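Local coordinates for protein tRNA dimethylallyltransferase (Bacillus halodurans, PDB 3EXA) that probably transfers a dimethylallyl group to the adenine at position 37 of tRNAs that read codons beginning with uridine, as a magnesium-dependent enzyme, at residues I117-E128 / R160-L171. Sequence-based numbering, arbitrary orientation.
Sequences IRADEDYRHELE and RRVIRALEIIKL
Lys170 lies along the ring of Tyr123, the two side chains running past each other in opposite directions. Its CB sits 3.8 Å from Tyr123 CE1, and CG passes nearest to CD1. CD then settles over the ring face, 3.9 Å from the centroid and 27° off the normal, which meets the geometry of a CH-pi contact. The chain turns about its CB-CG and CG-CD bonds, and NZ ends 3.0 Å from Asp120 N, two donors that do not bond each other. Leu127 CG lies over the opposite face of the tyrosine ring, so the ring is sandwiched between its own helix and Lys170. Leu127 reaches across as well: its CD1 touches Leu166 CB at 3.7 Å and Ile163 CG2 slightly farther off.

Glu167 carries the polar centre. With its CG anti to the carbonyl carbon (chi1 -59°), Glu167 OE1 lies 3.2 Å from Arg124 CG. OE2 stands over the guanidinium face. The long NH1-OE1 salt bridge has its oxygen well out of that plane and works through charge alone; Arg124 NH2 instead bonds Gly115 O of the second subunit. OE1 accepts from a water at 3.0 Å that also donates weakly to Ala119 O. A second water, between OE1 and Asp120 O and a weak acceptor from Lys170 NZ, sits suspiciously close to OE1, so that link is doubtful. At the far end Arg160 NH2 pairs with Glu128 OE2 at 3.0 Å, although that oxygen is less surely placed.

The axes of segments 121-128 and 160-171, 10.2 Å apart at closest, run roughly antiparallel at 141°. This is helix-helix packing within the helical insertion between strands 94-98 and 191-198 of the parallel sheet of this P-loop family enzyme, whose 160-164 region is thought to contact tRNA.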
ATOM      1  N   ILE A 117       3.673   0.068   2.204  1.00 52.44           N
ATOM      2  CA  ILE A 117       3.508   1.170   1.265  1.00 51.30           C
ATOM      3  C   ILE A 117       2.149   1.078   0.571  1.00 45.96           C
ATOM      4  O   ILE A 117       1.952   0.246  -0.314  1.00 47.32           O
ATOM      5  CB  ILE A 117       4.623   1.175   0.184  1.00 57.09           C
ATOM      6  CG1 ILE A 117       5.987   1.474   0.822  1.00 62.54           C
ATOM      7  CG2 ILE A 117       4.312   2.222  -0.875  1.00 57.14           C
ATOM      8  CD1 ILE A 117       6.594   0.318   1.613  1.00 73.49           C
ATOM      9  N   ARG A 118       1.214   1.929   0.984  1.00 39.35           N
ATOM     10  CA  ARG A 118      -0.126   1.946   0.398  1.00 39.16           C
ATOM     11  C   ARG A 118      -0.517   3.349  -0.059  1.00 34.53           C
ATOM     12  O   ARG A 118      -0.082   4.351   0.511  1.00 26.81           O
ATOM     13  CB  ARG A 118      -1.162   1.427   1.403  1.00 38.43           C
ATOM     14  CG  ARG A 118      -2.597   1.451   0.883  1.00 49.66           C
ATOM     15  CD  ARG A 118      -3.577   0.896   1.910  1.00 53.48           C
ATOM     16  NE  ARG A 118      -3.459   1.584   3.195  1.00 63.71           N
ATOM     17  CZ  ARG A 118      -3.801   2.853   3.409  1.00 66.17           C
ATOM     18  NH1 ARG A 118      -3.651   3.388   4.615  1.00 65.69           N
ATOM     19  NH2 ARG A 118      -4.304   3.585   2.423  1.00 65.94           N
ATOM     20  N   ALA A 119      -1.345   3.403  -1.094  1.00 41.81           N
ATOM     21  CA  ALA A 119      -1.813   4.665  -1.650  1.00 43.59           C
ATOM     22  C   ALA A 119      -2.959   5.243  -0.819  1.00 45.34           C
ATOM     23  O   ALA A 119      -3.957   4.571  -0.559  1.00 40.42           O
ATOM     24  CB  ALA A 119      -2.259   4.466  -3.098  1.00 46.75           C
ATOM     25  N   ASP A 120      -2.800   6.500  -0.414  1.00 43.59           N
ATOM     26  CA  ASP A 120      -3.796   7.206   0.383  1.00 45.97           C
ATOM     27  C   ASP A 120      -5.153   7.185  -0.328  1.00 44.24           C
ATOM     28  O   ASP A 120      -5.272   7.658  -1.458  1.00 51.60           O
ATOM     29  CB  ASP A 120      -3.330   8.651   0.604  1.00 44.62           C
ATOM     30  CG  ASP A 120      -4.182   9.399   1.609  1.00 54.97           C
ATOM     31  OD1 ASP A 120      -3.774  10.506   2.031  1.00 58.08           O
ATOM     32  OD2 ASP A 120      -5.261   8.888   1.980  1.00 61.28           O
ATOM     33  N   GLU A 121      -6.169   6.633   0.332  1.00 39.01           N
ATOM     34  CA  GLU A 121      -7.504   6.569  -0.254  1.00 41.87           C
ATOM     35  C   GLU A 121      -8.073   7.970  -0.517  1.00 38.61           C
ATOM     36  O   GLU A 121      -8.975   8.141  -1.340  1.00 34.16           O
ATOM     37  CB  GLU A 121      -8.469   5.782   0.657  1.00 51.04           C
ATOM     38  CG  GLU A 121      -8.667   6.353   2.067  1.00 54.34           C
ATOM     39  CD  GLU A 121      -7.513   6.035   3.009  1.00 61.05           C
ATOM     40  OE1 GLU A 121      -7.400   6.707   4.062  1.00 64.17           O
ATOM     41  OE2 GLU A 121      -6.726   5.109   2.706  1.00 57.35           O
ATOM     42  N   ASP A 122      -7.536   8.973   0.172  1.00 33.50           N
ATOM     43  CA  ASP A 122      -8.011  10.338   0.002  1.00 33.55           C
ATOM     44  C   ASP A 122      -7.582  10.963  -1.320  1.00 32.61           C
ATOM     45  O   ASP A 122      -8.379  11.631  -1.983  1.00 32.13           O
ATOM     46  CB  ASP A 122      -7.546  11.222   1.163  1.00 33.30           C
ATOM     47  CG  ASP A 122      -8.055  10.735   2.508  1.00 29.77           C
ATOM     48  OD1 ASP A 122      -9.184  10.201   2.569  1.00 35.34           O
ATOM     49  OD2 ASP A 122      -7.327  10.896   3.505  1.00 37.83           O
ATOM     50  N   TYR A 123      -6.328  10.746  -1.709  1.00 28.47           N
ATOM     51  CA  TYR A 123      -5.826  11.300  -2.961  1.00 25.15           C
ATOM     52  C   TYR A 123      -6.579  10.705  -4.141  1.00 26.07           C
ATOM     53  O   TYR A 123      -6.850  11.386  -5.134  1.00 24.91           O
ATOM     54  CB  TYR A 123      -4.331  11.015  -3.112  1.00 21.60           C
ATOM     55  CG  TYR A 123      -3.720  11.607  -4.363  1.00 25.85           C
ATOM     56  CD1 TYR A 123      -3.263  10.790  -5.392  1.00 20.70           C
ATOM     57  CD2 TYR A 123      -3.585  12.988  -4.510  1.00 31.18           C
ATOM     58  CE1 TYR A 123      -2.682  11.335  -6.533  1.00 29.47           C
ATOM     59  CE2 TYR A 123      -3.010  13.543  -5.649  1.00 26.73           C
ATOM     60  CZ  TYR A 123      -2.558  12.713  -6.656  1.00 27.09           C
ATOM     61  OH  TYR A 123      -1.974  13.258  -7.778  1.00 21.74           O
ATOM     62  N   ARG A 124      -6.915   9.423  -4.034  1.00 27.43           N
ATOM     63  CA  ARG A 124      -7.643   8.770  -5.107  1.00 25.40           C
ATOM     64  C   ARG A 124      -9.010   9.434  -5.180  1.00 31.53           C
ATOM     65  O   ARG A 124      -9.522   9.715  -6.266  1.00 30.10           O
ATOM     66  CB  ARG A 124      -7.788   7.276  -4.827  1.00 33.01           C
ATOM     67  CG  ARG A 124      -8.147   6.460  -6.055  1.00 34.30           C
ATOM     68  CD  ARG A 124      -9.419   5.663  -5.833  1.00 39.48           C
ATOM     69  NE  ARG A 124      -9.265   4.268  -6.251  1.00 49.12           N
ATOM     70  CZ  ARG A 124      -8.537   3.364  -5.601  1.00 44.89           C
ATOM     71  NH1 ARG A 124      -7.888   3.697  -4.493  1.00 50.42           N
ATOM     72  NH2 ARG A 124      -8.454   2.126  -6.056  1.00 53.23           N
ATOM     73  N   HIS A 125      -9.595   9.691  -4.012  1.00 32.01           N
ATOM     74  CA  HIS A 125     -10.895  10.350  -3.938  1.00 32.65           C
ATOM     75  C   HIS A 125     -10.768  11.731  -4.593  1.00 35.81           C
ATOM     76  O   HIS A 125     -11.667  12.181  -5.304  1.00 33.78           O
ATOM     77  CB  HIS A 125     -11.318  10.510  -2.475  1.00 35.40           C
ATOM     78  CG  HIS A 125     -12.660  11.152  -2.291  1.00 35.68           C
ATOM     79  ND1 HIS A 125     -12.992  11.864  -1.159  1.00 37.03           N
ATOM     80  CD2 HIS A 125     -13.760  11.174  -3.083  1.00 38.07           C
ATOM     81  CE1 HIS A 125     -14.236  12.299  -1.261  1.00 37.69           C
ATOM     82  NE2 HIS A 125     -14.724  11.892  -2.420  1.00 36.78           N
ATOM     83  N   GLU A 126      -9.639  12.394  -4.350  1.00 34.45           N
ATOM     84  CA  GLU A 126      -9.380  13.720  -4.908  1.00 29.01           C
ATOM     85  C   GLU A 126      -9.354  13.693  -6.432  1.00 27.31           C
ATOM     86  O   GLU A 126      -9.905  14.578  -7.080  1.00 20.28           O
ATOM     87  CB  GLU A 126      -8.046  14.243  -4.381  1.00 36.83           C
ATOM     88  CG  GLU A 126      -7.602  15.581  -4.939  1.00 42.09           C
ATOM     89  CD  GLU A 126      -6.254  16.002  -4.380  1.00 48.96           C
ATOM     90  OE1 GLU A 126      -6.110  16.025  -3.136  1.00 50.12           O
ATOM     91  OE2 GLU A 126      -5.342  16.309  -5.183  1.00 51.48           O
ATOM     92  N   LEU A 127      -8.704  12.679  -6.997  1.00 21.48           N
ATOM     93  CA  LEU A 127      -8.619  12.562  -8.445  1.00 23.02           C
ATOM     94  C   LEU A 127      -9.978  12.263  -9.069  1.00 30.68           C
ATOM     95  O   LEU A 127     -10.319  12.808 -10.120  1.00 30.10           O
ATOM     96  CB  LEU A 127      -7.632  11.468  -8.845  1.00 18.91           C
ATOM     97  CG  LEU A 127      -6.186  11.727  -8.427  1.00 26.61           C
ATOM     98  CD1 LEU A 127      -5.331  10.538  -8.815  1.00 26.38           C
ATOM     99  CD2 LEU A 127      -5.685  13.001  -9.082  1.00 18.84           C
ATOM    100  N   GLU A 128     -10.761  11.401  -8.429  1.00 29.04           N
ATOM    101  CA  GLU A 128     -12.065  11.065  -8.972  1.00 25.77           C
ATOM    102  C   GLU A 128     -12.931  12.316  -9.005  1.00 24.22           C
ATOM    103  O   GLU A 128     -13.591  12.592 -10.009  1.00 18.49           O
ATOM    104  CB  GLU A 128     -12.703   9.942  -8.147  1.00 22.06           C
ATOM    105  CG  GLU A 128     -11.885   8.645  -8.252  1.00 27.25           C
ATOM    106  CD  GLU A 128     -12.367   7.537  -7.338  1.00 27.95           C
ATOM    107  OE1 GLU A 128     -12.699   7.822  -6.168  1.00 33.77           O
ATOM    108  OE2 GLU A 128     -12.387   6.369  -7.783  1.00 24.76           O
ATOM    109  N   ARG A 160      -9.412   5.744 -15.799  1.00 30.79           N
ATOM    110  CA  ARG A 160      -9.093   4.774 -14.764  1.00 34.33           C
ATOM    111  C   ARG A 160      -7.590   4.522 -14.731  1.00 33.01           C
ATOM    112  O   ARG A 160      -6.980   4.464 -13.661  1.00 32.85           O
ATOM    113  CB  ARG A 160      -9.829   3.457 -15.021  1.00 45.20           C
ATOM    114  CG  ARG A 160     -10.188   2.742 -13.741  1.00 51.58           C
ATOM    115  CD  ARG A 160     -11.154   3.599 -12.943  1.00 56.45           C
ATOM    116  NE  ARG A 160     -10.883   3.552 -11.509  1.00 53.62           N
ATOM    117  CZ  ARG A 160     -11.594   4.205 -10.597  1.00 49.72           C
ATOM    118  NH1 ARG A 160     -12.624   4.961 -10.966  1.00 41.44           N
ATOM    119  NH2 ARG A 160     -11.276   4.102  -9.317  1.00 45.69           N
ATOM    120  N   ARG A 161      -7.001   4.380 -15.912  1.00 32.57           N
ATOM    121  CA  ARG A 161      -5.572   4.135 -16.036  1.00 34.32           C
ATOM    122  C   ARG A 161      -4.773   5.414 -15.759  1.00 30.91           C
ATOM    123  O   ARG A 161      -3.610   5.355 -15.370  1.00 23.13           O
ATOM    124  CB  ARG A 161      -5.263   3.595 -17.434  1.00 37.02           C
ATOM    125  CG  ARG A 161      -3.828   3.153 -17.647  1.00 48.52           C
ATOM    126  CD  ARG A 161      -3.676   2.476 -19.005  1.00 60.90           C
ATOM    127  NE  ARG A 161      -2.280   2.190 -19.339  1.00 62.32           N
ATOM    128  CZ  ARG A 161      -1.892   1.534 -20.430  1.00 66.59           C
ATOM    129  NH1 ARG A 161      -2.794   1.091 -21.299  1.00 63.24           N
ATOM    130  NH2 ARG A 161      -0.602   1.323 -20.654  1.00 65.97           N
ATOM    131  N   VAL A 162      -5.402   6.570 -15.955  1.00 31.02           N
ATOM    132  CA  VAL A 162      -4.738   7.840 -15.691  1.00 26.78           C
ATOM    133  C   VAL A 162      -4.717   8.069 -14.185  1.00 23.51           C
ATOM    134  O   VAL A 162      -3.734   8.555 -13.638  1.00 30.43           O
ATOM    135  CB  VAL A 162      -5.465   9.004 -16.393  1.00 26.46           C
ATOM    136  CG1 VAL A 162      -4.907  10.347 -15.922  1.00 27.58           C
ATOM    137  CG2 VAL A 162      -5.301   8.867 -17.899  1.00 23.80           C
ATOM    138  N   ILE A 163      -5.795   7.715 -13.505  1.00 20.51           N
ATOM    139  CA  ILE A 163      -5.815   7.884 -12.057  1.00 28.22           C
ATOM    140  C   ILE A 163      -4.741   6.991 -11.434  1.00 22.37           C
ATOM    141  O   ILE A 163      -4.069   7.378 -10.484  1.00 19.58           O
ATOM    142  CB  ILE A 163      -7.190   7.509 -11.469  1.00 27.75           C
ATOM    143  CG1 ILE A 163      -8.190   8.628 -11.773  1.00 32.24           C
ATOM    144  CG2 ILE A 163      -7.072   7.256  -9.966  1.00 26.80           C
ATOM    145  CD1 ILE A 163      -9.580   8.355 -11.303  1.00 24.52           C
ATOM    146  N   ARG A 164      -4.594   5.790 -11.976  1.00 30.20           N
ATOM    147  CA  ARG A 164      -3.607   4.840 -11.481  1.00 27.56           C
ATOM    148  C   ARG A 164      -2.201   5.430 -11.589  1.00 28.56           C
ATOM    149  O   ARG A 164      -1.402   5.330 -10.661  1.00 29.33           O
ATOM    150  CB  ARG A 164      -3.707   3.545 -12.288  1.00 31.21           C
ATOM    151  CG  ARG A 164      -2.513   2.615 -12.166  1.00 41.60           C
ATOM    152  CD  ARG A 164      -2.389   2.010 -10.778  1.00 49.34           C
ATOM    153  NE  ARG A 164      -2.388   0.549 -10.831  1.00 55.25           N
ATOM    154  CZ  ARG A 164      -1.539  -0.181 -11.549  1.00 62.55           C
ATOM    155  NH1 ARG A 164      -0.606   0.405 -12.291  1.00 64.47           N
ATOM    156  NH2 ARG A 164      -1.625  -1.504 -11.532  1.00 64.55           N
ATOM    157  N   ALA A 165      -1.907   6.048 -12.728  1.00 31.48           N
ATOM    158  CA  ALA A 165      -0.596   6.652 -12.959  1.00 25.51           C
ATOM    159  C   ALA A 165      -0.292   7.762 -11.961  1.00 23.71           C
ATOM    160  O   ALA A 165       0.824   7.863 -11.454  1.00 26.71           O
ATOM    161  CB  ALA A 165      -0.518   7.201 -14.376  1.00 23.07           C
ATOM    162  N   LEU A 166      -1.283   8.599 -11.682  1.00 16.69           N
ATOM    163  CA  LEU A 166      -1.084   9.698 -10.752  1.00 21.14           C
ATOM    164  C   LEU A 166      -0.909   9.207  -9.314  1.00 27.20           C
ATOM    165  O   LEU A 166      -0.222   9.846  -8.520  1.00 24.64           O
ATOM    166  CB  LEU A 166      -2.256  10.687 -10.836  1.00 21.59           C
ATOM    167  CG  LEU A 166      -2.515  11.353 -12.205  1.00 28.07           C
ATOM    168  CD1 LEU A 166      -3.906  11.983 -12.234  1.00 21.39           C
ATOM    169  CD2 LEU A 166      -1.451  12.399 -12.482  1.00 27.66           C
ATOM    170  N   GLU A 167      -1.519   8.074  -8.968  1.00 27.34           N
ATOM    171  CA  GLU A 167      -1.384   7.568  -7.605  1.00 30.23           C
ATOM    172  C   GLU A 167       0.005   6.975  -7.411  1.00 29.79           C
ATOM    173  O   GLU A 167       0.627   7.161  -6.367  1.00 23.61           O
ATOM    174  CB  GLU A 167      -2.431   6.488  -7.291  1.00 32.17           C
ATOM    175  CG  GLU A 167      -3.895   6.902  -7.412  1.00 34.09           C
ATOM    176  CD  GLU A 167      -4.846   5.827  -6.885  1.00 32.25           C
ATOM    177  OE1 GLU A 167      -5.011   5.728  -5.654  1.00 43.01           O
ATOM    178  OE2 GLU A 167      -5.418   5.068  -7.694  1.00 28.22           O
ATOM    179  N   ILE A 168       0.478   6.251  -8.420  1.00 32.43           N
ATOM    180  CA  ILE A 168       1.795   5.635  -8.355  1.00 32.42           C
ATOM    181  C   ILE A 168       2.873   6.703  -8.203  1.00 35.12           C
ATOM    182  O   ILE A 168       3.830   6.528  -7.443  1.00 38.47           O
ATOM    183  CB  ILE A 168       2.082   4.797  -9.612  1.00 30.75           C
ATOM    184  CG1 ILE A 168       1.209   3.531  -9.595  1.00 37.79           C
ATOM    185  CG2 ILE A 168       3.560   4.448  -9.678  1.00 36.14           C
ATOM    186  CD1 ILE A 168       1.411   2.596 -10.791  1.00 20.96           C
ATOM    187  N   ILE A 169       2.705   7.816  -8.915  1.00 36.95           N
ATOM    188  CA  ILE A 169       3.659   8.926  -8.873  1.00 28.46           C
ATOM    189  C   ILE A 169       3.676   9.560  -7.487  1.00 30.78           C
ATOM    190  O   ILE A 169       4.745   9.811  -6.919  1.00 33.88           O
ATOM    191  CB  ILE A 169       3.308   9.997  -9.945  1.00 27.25           C
ATOM    192  CG1 ILE A 169       3.546   9.410 -11.344  1.00 23.20           C
ATOM    193  CG2 ILE A 169       4.134  11.267  -9.725  1.00 26.60           C
ATOM    194  CD1 ILE A 169       3.076  10.282 -12.506  1.00 19.59           C
ATOM    195  N   LYS A 170       2.488   9.808  -6.945  1.00 30.89           N
ATOM    196  CA  LYS A 170       2.349  10.395  -5.618  1.00 30.86           C
ATOM    197  C   LYS A 170       3.034   9.508  -4.574  1.00 30.85           C
ATOM    198  O   LYS A 170       3.431   9.984  -3.516  1.00 30.67           O
ATOM    199  CB  LYS A 170       0.868  10.562  -5.260  1.00 34.60           C
ATOM    200  CG  LYS A 170       0.619  11.250  -3.916  1.00 42.00           C
ATOM    201  CD  LYS A 170      -0.475  10.542  -3.108  1.00 50.12           C
ATOM    202  CE  LYS A 170      -0.049   9.131  -2.686  1.00 55.63           C
ATOM    203  NZ  LYS A 170      -1.174   8.323  -2.121  1.00 47.57           N
ATOM    204  N   LEU A 171       3.164   8.217  -4.862  1.00 36.14           N
ATOM    205  CA  LEU A 171       3.819   7.326  -3.916  1.00 45.11           C
ATOM    206  C   LEU A 171       5.306   7.631  -3.819  1.00 47.95           C
ATOM    207  O   LEU A 171       5.867   7.667  -2.727  1.00 51.41           O
ATOM    208  CB  LEU A 171       3.632   5.869  -4.319  1.00 38.16           C
ATOM    209  CG  LEU A 171       2.364   5.195  -3.798  1.00 37.40           C
ATOM    210  CD1 LEU A 171       2.304   3.774  -4.334  1.00 30.42           C
ATOM    211  CD2 LEU A 171       2.366   5.184  -2.273  1.00 41.73           C
TER
HETATM  212  O   HOH W   1      -5.516   3.690  -3.531  1.00 25.74           O
HETATM  213  O   HOH W   2      -3.723   7.320  -4.236  1.00 22.19           O